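Lactate dehydrogenase, adjacent gene encodes predicted malate dehydrogenase (Cryptosporidium parvum, PDB 4ND2) probably catalyses the NAD-dependent interconversion of (S)-lactate and pyruvate. Local coordinates at residues L137-V142 against S258-N263; N172-G175 against M181-A184; M243-A246 against D250-A253. All blocks are in the same frame, centred on the assembly; numbering follows the deposited sequence.

Along the chain the nucleotide-binding domain comes first, and contact 1 opens near its end, in the loop 137-142 between helix 124-135 and strand 142-144. Its partner, 258-263, arrives more than a hundred residues later at the end of strand 253-261, so contact 1 closes a long loop and ties the two domains together. Both other contacts fall within that loop and do not cross. Contact 2 closes first, pairing 172-175 with 181-184 in a short hairpin beside the substrate site. Contact 3 follows, where helix 234-248 turns through 250-253 into strand 253-261. The centres of contacts 2 and 3 lie about 21 Å apart, and no two of the three touch.

Contact 1: L137-V142 against S258-N263; sequences LPHNKV and SAFCSN
His139 lays its imidazole over one face of the Phe260 phenyl ring in a face-to-face stack, with ring centroids 3.9 Å apart and planes inclined at 27°. The overlap is uneven. His139 CD2 sits over the middle of the phenyl ring and comes within 3.4 Å of Phe260 CG, while NE2 lies further out toward Phe260 CZ and CE2. Over the imidazole, Phe260 CE1 is offset toward the rim. The two CB atoms also meet at the base of the stack, 3.9 Å from Phe260 CB to His139 CB. Phe260 turns CG anti to its own backbone N (chi1 -167°), whereas His139 has CG anti to its carbonyl carbon (chi1 -71°), and these two torsions swing the rings into one another's path from the two backbones.

Next to the stack, on the backbone side, water 1 joins the segments: it donates to His139 O at 2.8 Å and accepts from Phe260 N at 3.0 Å. Tyr271 OH is hydrogen-bonded to both His139 O and Val142 O, and its ring meets Phe260. The short 3-10 turn 139-141 carries the histidine, and Lys141 N bonds back to Pro138 O. The stack lies at the surface and joins the NAD-binding domain, at the loop between helix 124-135 and strand 142-144, to the alpha/beta C-terminal domain, at the end of strand 253-261, with strand 270-279 alongside and Gln132 of helix 124-135 against His139.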
loop_
_atom_site.group_PDB
_atom_site.type_symbol
_atom_site.label_atom_id
_atom_site.label_comp_id
_atom_site.label_asym_id
_atom_site.label_seq_id
_atom_site.Cartn_x
_atom_site.Cartn_y
_atom_site.Cartn_z
ATOM N N LEU A 137 11.907 -23.138 -23.708
ATOM C CA LEU A 137 10.690 -22.386 -23.399
ATOM C C LEU A 137 10.437 -21.335 -24.479
ATOM O O LEU A 137 11.385 -20.860 -25.109
ATOM C CB LEU A 137 10.781 -21.712 -22.023
ATOM C CG LEU A 137 10.211 -22.502 -20.843
ATOM C CD1 LEU A 137 10.835 -23.886 -20.745
ATOM C CD2 LEU A 137 10.407 -21.724 -19.552
ATOM N N PRO A 138 9.161 -20.963 -24.694
ATOM C CA PRO A 138 8.850 -19.947 -25.703
ATOM C C PRO A 138 9.607 -18.641 -25.459
ATOM O O PRO A 138 9.791 -18.244 -24.305
ATOM C CB PRO A 138 7.343 -19.728 -25.532
ATOM C CG PRO A 138 6.838 -20.972 -24.895
ATOM C CD PRO A 138 7.949 -21.454 -24.014
ATOM N N HIS A 139 10.043 -17.992 -26.536
ATOM C CA HIS A 139 10.792 -16.737 -26.442
ATOM C C HIS A 139 10.063 -15.690 -25.599
ATOM O O HIS A 139 10.684 -14.999 -24.793
ATOM C CB HIS A 139 11.075 -16.165 -27.838
ATOM C CG HIS A 139 12.086 -16.944 -28.619
ATOM N ND1 HIS A 139 11.738 -17.944 -29.502
ATOM C CD2 HIS A 139 13.439 -16.872 -28.650
ATOM C CE1 HIS A 139 12.830 -18.452 -30.044
ATOM N NE2 HIS A 139 13.875 -17.818 -29.545
ATOM N N ASN A 140 8.748 -15.588 -25.783
ATOM C CA ASN A 140 7.932 -14.605 -25.063
ATOM C C ASN A 140 7.783 -14.880 -23.559
ATOM O O ASN A 140 7.330 -14.009 -22.813
ATOM C CB ASN A 140 6.544 -14.481 -25.710
ATOM C CG ASN A 140 5.707 -15.737 -25.553
ATOM O OD1 ASN A 140 6.138 -16.830 -25.905
ATOM N ND2 ASN A 140 4.502 -15.584 -25.020
ATOM N N LYS A 141 8.156 -16.083 -23.124
ATOM C CA LYS A 141 8.074 -16.469 -21.713
ATOM C C LYS A 141 9.432 -16.456 -21.005
ATOM O O LYS A 141 9.524 -16.834 -19.834
ATOM C CB LYS A 141 7.438 -17.857 -21.587
ATOM C CG LYS A 141 6.000 -17.941 -22.083
ATOM C CD LYS A 141 5.021 -17.161 -21.213
ATOM C CE LYS A 141 4.768 -17.828 -19.869
ATOM N NZ LYS A 141 4.024 -19.112 -19.994
ATOM N N VAL A 142 10.477 -16.022 -21.709
ATOM C CA VAL A 142 11.814 -15.905 -21.131
ATOM C C VAL A 142 12.379 -14.517 -21.416
ATOM O O VAL A 142 12.460 -14.097 -22.571
ATOM C CB VAL A 142 12.782 -16.964 -21.701
ATOM C CG1 VAL A 142 14.164 -16.821 -21.074
ATOM C CG2 VAL A 142 12.231 -18.366 -21.479
ATOM N N SER A 258 15.484 -7.358 -21.273
ATOM C CA SER A 258 16.148 -8.130 -22.315
ATOM C C SER A 258 15.143 -9.128 -22.876
ATOM O O SER A 258 14.780 -10.097 -22.205
ATOM C CB SER A 258 17.389 -8.836 -21.769
ATOM O OG SER A 258 18.137 -9.428 -22.820
ATOM N N ALA A 259 14.674 -8.862 -24.095
ATOM C CA ALA A 259 13.651 -9.681 -24.739
ATOM C C ALA A 259 14.059 -10.036 -26.164
ATOM O O ALA A 259 14.927 -9.388 -26.750
ATOM C CB ALA A 259 12.320 -8.950 -24.745
ATOM N N PHE A 260 13.419 -11.063 -26.714
ATOM C CA PHE A 260 13.730 -11.538 -28.060
ATOM C C PHE A 260 13.134 -10.596 -29.107
ATOM O O PHE A 260 11.921 -10.584 -29.329
ATOM C CB PHE A 260 13.222 -12.969 -28.257
ATOM C CG PHE A 260 13.764 -13.641 -29.488
ATOM C CD1 PHE A 260 12.932 -13.944 -30.560
ATOM C CD2 PHE A 260 15.111 -13.972 -29.579
ATOM C CE1 PHE A 260 13.433 -14.565 -31.695
ATOM C CE2 PHE A 260 15.618 -14.592 -30.711
ATOM C CZ PHE A 260 14.778 -14.889 -31.770
ATOM N N CYS A 261 14.005 -9.811 -29.738
ATOM C CA CYS A 261 13.606 -8.765 -30.676
ATOM C C CYS A 261 13.820 -9.228 -32.119
ATOM O O CYS A 261 14.956 -9.493 -32.526
ATOM C CB CYS A 261 14.425 -7.506 -30.395
ATOM S SG CYS A 261 13.902 -6.048 -31.317
ATOM N N SER A 262 12.733 -9.315 -32.889
ATOM C CA SER A 262 12.766 -9.922 -34.230
ATOM C C SER A 262 12.400 -8.991 -35.390
ATOM O O SER A 262 12.918 -9.159 -36.493
ATOM C CB SER A 262 11.850 -11.147 -34.270
ATOM O OG SER A 262 12.397 -12.206 -33.506
ATOM N N ASN A 263 11.501 -8.036 -35.165
ATOM C CA ASN A 263 11.055 -7.139 -36.240
ATOM C C ASN A 263 11.165 -5.663 -35.865
ATOM O O ASN A 263 10.388 -4.836 -36.340
ATOM C CB ASN A 263 9.612 -7.472 -36.632
ATOM C CG ASN A 263 9.475 -8.861 -37.230
ATOM O OD1 ASN A 263 10.205 -9.226 -38.153
ATOM N ND2 ASN A 263 8.529 -9.638 -36.714
HETATM O O HOH W 1 11.321 -12.243 -24.984
#

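Contact 2: N172-G175 against M181-A184; sequences NVIG and MVPA. Unlike the reference sequence in segment 181-184: Ala184 (reference Val).
Val173 spreads its two methyl groups over separate neighbours in segment 181-184: CG1 lies 3.9 Å from Met181 CB, and CG2 lies 4.0 Å from Pro183 CB. With CG1 anti to the backbone N (chi1 176°), that branch crosses the methionine obliquely and also meets its CG and SD. CG2 instead lies beside the proline, pointing the same way. Met181 bends at chi3, and its end leads away from segment 172-175; its side chain lies about 4 Å from those of His177, the predicted proton acceptor, and of the substrate-binding Arg90.

On the other face of the sheet, Ile174 packs on Val182, CG1 approaching Val182 CB at 4.0 Å. Residues Ile174 and Val182 form an antiparallel hydrogen-bonded pair. Val182 N donates to Ile174 O at 2.8 Å, and Ile174 N returns a bond of 3.0 Å to Val182 O. The same Val182 O accepts a CA-H contact from Val173. Val173 and Pro183 form the adjoining non-hydrogen-bonded pair, a position where proline's lack of an amide hydrogen costs no cross-strand bond. Beyond it Ala184 N donates to Asn172 O at 3.0 Å, and water 2 links Asn172 N to Ala184 O. The side-chain amide of Asn172 turns to Gly191 O of a second subunit.

Helices 147-162 and 206-227 cover the Val173 and Pro183 face, and helix 293-314 covers the Ile174 and Val182 face. Backbone polarity in this buried hairpin is met largely by strand bonds and a water, with Val173 N taken by Ser151 OG, while apolar side chains fill both faces. The hairpin brackets the loop carrying His177, consistent with a role in placing it beside pyruvate.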
loop_
_atom_site.group_PDB
_atom_site.type_symbol
_atom_site.label_atom_id
_atom_site.label_comp_id
_atom_site.label_asym_id
_atom_site.label_seq_id
_atom_site.Cartn_x
_atom_site.Cartn_y
_atom_site.Cartn_z
ATOM N N ASN A 172 14.518 5.946 -21.080
ATOM C CA ASN A 172 14.780 4.553 -21.401
ATOM C C ASN A 172 16.256 4.297 -21.659
ATOM O O ASN A 172 16.947 5.131 -22.253
ATOM C CB ASN A 172 13.973 4.134 -22.630
ATOM C CG ASN A 172 12.511 3.897 -22.310
ATOM O OD1 ASN A 172 12.177 3.002 -21.531
ATOM N ND2 ASN A 172 11.633 4.696 -22.904
ATOM N N VAL A 173 16.725 3.146 -21.186
ATOM C CA VAL A 173 18.020 2.607 -21.570
ATOM C C VAL A 173 17.737 1.349 -22.380
ATOM O O VAL A 173 16.909 0.524 -21.984
ATOM C CB VAL A 173 18.891 2.256 -20.346
ATOM C CG1 VAL A 173 20.195 1.597 -20.785
ATOM C CG2 VAL A 173 19.172 3.498 -19.515
ATOM N N ILE A 174 18.412 1.218 -23.518
ATOM C CA ILE A 174 18.231 0.072 -24.406
ATOM C C ILE A 174 19.576 -0.538 -24.787
ATOM O O ILE A 174 20.631 0.027 -24.495
ATOM C CB ILE A 174 17.445 0.461 -25.678
ATOM C CG1 ILE A 174 18.156 1.582 -26.447
ATOM C CG2 ILE A 174 16.031 0.887 -25.308
ATOM C CD1 ILE A 174 17.528 1.893 -27.787
ATOM N N GLY A 175 19.526 -1.696 -25.438
ATOM C CA GLY A 175 20.726 -2.420 -25.839
ATOM C C GLY A 175 21.139 -3.429 -24.787
ATOM O O GLY A 175 20.363 -3.753 -23.886
ATOM N N MET A 181 25.546 -0.170 -23.272
ATOM C CA MET A 181 24.139 0.197 -23.067
ATOM C C MET A 181 23.895 1.621 -23.565
ATOM O O MET A 181 24.792 2.466 -23.509
ATOM C CB MET A 181 23.726 0.064 -21.592
ATOM C CG MET A 181 24.299 1.118 -20.650
ATOM S SD MET A 181 23.700 0.945 -18.952
ATOM C CE MET A 181 24.518 -0.568 -18.445
ATOM N N VAL A 182 22.682 1.876 -24.048
ATOM C CA VAL A 182 22.351 3.153 -24.676
ATOM C C VAL A 182 21.238 3.879 -23.919
ATOM O O VAL A 182 20.061 3.593 -24.133
ATOM C CB VAL A 182 21.924 2.949 -26.148
ATOM C CG1 VAL A 182 21.625 4.290 -26.812
ATOM C CG2 VAL A 182 23.003 2.197 -26.916
ATOM N N PRO A 183 21.608 4.810 -23.020
ATOM C CA PRO A 183 20.599 5.705 -22.457
ATOM C C PRO A 183 20.150 6.704 -23.522
ATOM O O PRO A 183 20.930 7.565 -23.929
ATOM C CB PRO A 183 21.336 6.400 -21.301
ATOM C CG PRO A 183 22.537 5.556 -21.033
ATOM C CD PRO A 183 22.912 4.984 -22.362
ATOM N N ALA A 184 18.912 6.560 -23.983
ATOM C CA ALA A 184 18.409 7.331 -25.120
ATOM C C ALA A 184 17.984 8.734 -24.696
ATOM O O ALA A 184 16.828 8.964 -24.346
ATOM C CB ALA A 184 17.250 6.596 -25.777
HETATM O O HOH W 2 14.691 7.903 -23.128
#

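Contact 3: M243-A246 against D250-A253; sequences MAEA and DKKA
Extended beyond CG, the side chain of Lys251 starts with CG anti to its carbonyl carbon (chi1 -72°) and runs back along the end of helix 234-248 to Glu245. Glu245 is likewise extended, with CG beside its backbone N (chi1 -75°), and Lys251 NZ makes a salt bridge of 2.9 Å to Glu245 OE1. The ammonium uses the anti lone pair of OE1, the side away from OE2. Lys242 NZ is a second cation on OE1, which would help to hold the carboxylate ionised. On its way the lysine chain passes over the backbone of Ala246, CG lying 3.9 Å from Ala246 CA.

Lys251 N donates to Ala246 O at 3.0 Å, a bond back into the last turn of the helix. Ala246 CB also packs on Ala253 CB, 4.1 Å apart. Asp250 points the other way: its OD1 takes Lys252 NZ at 2.8 Å on the syn lone pair, while OD2 pairs with Arg4 of a third subunit.

Asp250, with phi 52°, is the first residue to leave helical angles after helix 234-248, in a Schellman motif. Lys252 and Ala253 then both face Ile278 in a G1 beta bulge that begins strand 253-261.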
loop_
_atom_site.group_PDB
_atom_site.type_symbol
_atom_site.label_atom_id
_atom_site.label_comp_id
_atom_site.label_asym_id
_atom_site.label_seq_id
_atom_site.Cartn_x
_atom_site.Cartn_y
_atom_site.Cartn_z
ATOM N N MET A 243 8.742 -6.533 -12.589
ATOM C CA MET A 243 8.516 -7.378 -13.765
ATOM C C MET A 243 7.564 -8.534 -13.459
ATOM O O MET A 243 6.695 -8.855 -14.269
ATOM C CB MET A 243 9.845 -7.911 -14.309
ATOM C CG MET A 243 10.743 -6.821 -14.871
ATOM S SD MET A 243 12.350 -7.415 -15.428
ATOM C CE MET A 243 11.875 -8.438 -16.817
ATOM N N ALA A 244 7.728 -9.150 -12.288
ATOM C CA ALA A 244 6.831 -10.218 -11.842
ATOM C C ALA A 244 5.400 -9.709 -11.658
ATOM O O ALA A 244 4.447 -10.394 -12.038
ATOM C CB ALA A 244 7.342 -10.839 -10.547
ATOM N N GLU A 245 5.264 -8.516 -11.075
ATOM C CA GLU A 245 3.966 -7.845 -10.922
ATOM C C GLU A 245 3.244 -7.658 -12.255
ATOM O O GLU A 245 2.041 -7.905 -12.359
ATOM C CB GLU A 245 4.140 -6.456 -10.306
ATOM C CG GLU A 245 4.447 -6.408 -8.821
ATOM C CD GLU A 245 4.738 -4.992 -8.351
ATOM O OE1 GLU A 245 4.383 -4.038 -9.076
ATOM O OE2 GLU A 245 5.325 -4.826 -7.261
ATOM N N ALA A 246 3.981 -7.182 -13.257
ATOM C CA ALA A 246 3.423 -6.930 -14.584
ATOM C C ALA A 246 2.812 -8.193 -15.184
ATOM O O ALA A 246 1.738 -8.143 -15.784
ATOM C CB ALA A 246 4.490 -6.371 -15.510
ATOM N N ASP A 250 -1.209 -8.866 -15.087
ATOM C CA ASP A 250 -1.554 -8.614 -16.490
ATOM C C ASP A 250 -1.657 -7.112 -16.758
ATOM O O ASP A 250 -2.650 -6.633 -17.305
ATOM C CB ASP A 250 -2.868 -9.323 -16.847
ATOM C CG ASP A 250 -3.212 -9.226 -18.331
ATOM O OD1 ASP A 250 -2.295 -9.293 -19.178
ATOM O OD2 ASP A 250 -4.412 -9.083 -18.646
ATOM N N LYS A 251 -0.620 -6.379 -16.366
ATOM C CA LYS A 251 -0.656 -4.914 -16.379
ATOM C C LYS A 251 -0.606 -4.272 -17.764
ATOM O O LYS A 251 -1.036 -3.126 -17.920
ATOM C CB LYS A 251 0.504 -4.342 -15.564
ATOM C CG LYS A 251 0.369 -4.499 -14.063
ATOM C CD LYS A 251 1.425 -3.661 -13.363
ATOM C CE LYS A 251 1.503 -3.973 -11.884
ATOM N NZ LYS A 251 2.566 -3.160 -11.226
ATOM N N LYS A 252 -0.064 -4.988 -18.748
ATOM C CA LYS A 252 0.327 -4.383 -20.025
ATOM C C LYS A 252 1.266 -3.201 -19.753
ATOM O O LYS A 252 1.130 -2.126 -20.342
ATOM C CB LYS A 252 -0.897 -3.929 -20.839
ATOM C CG LYS A 252 -2.058 -4.912 -20.867
ATOM C CD LYS A 252 -1.662 -6.273 -21.410
ATOM C CE LYS A 252 -2.879 -7.179 -21.514
ATOM N NZ LYS A 252 -2.529 -8.584 -21.852
ATOM N N ALA A 253 2.208 -3.410 -18.837
ATOM C CA ALA A 253 3.149 -2.373 -18.437
ATOM C C ALA A 253 4.274 -2.270 -19.455
ATOM O O ALA A 253 4.711 -3.278 -20.009
ATOM C CB ALA A 253 3.719 -2.680 -17.060
#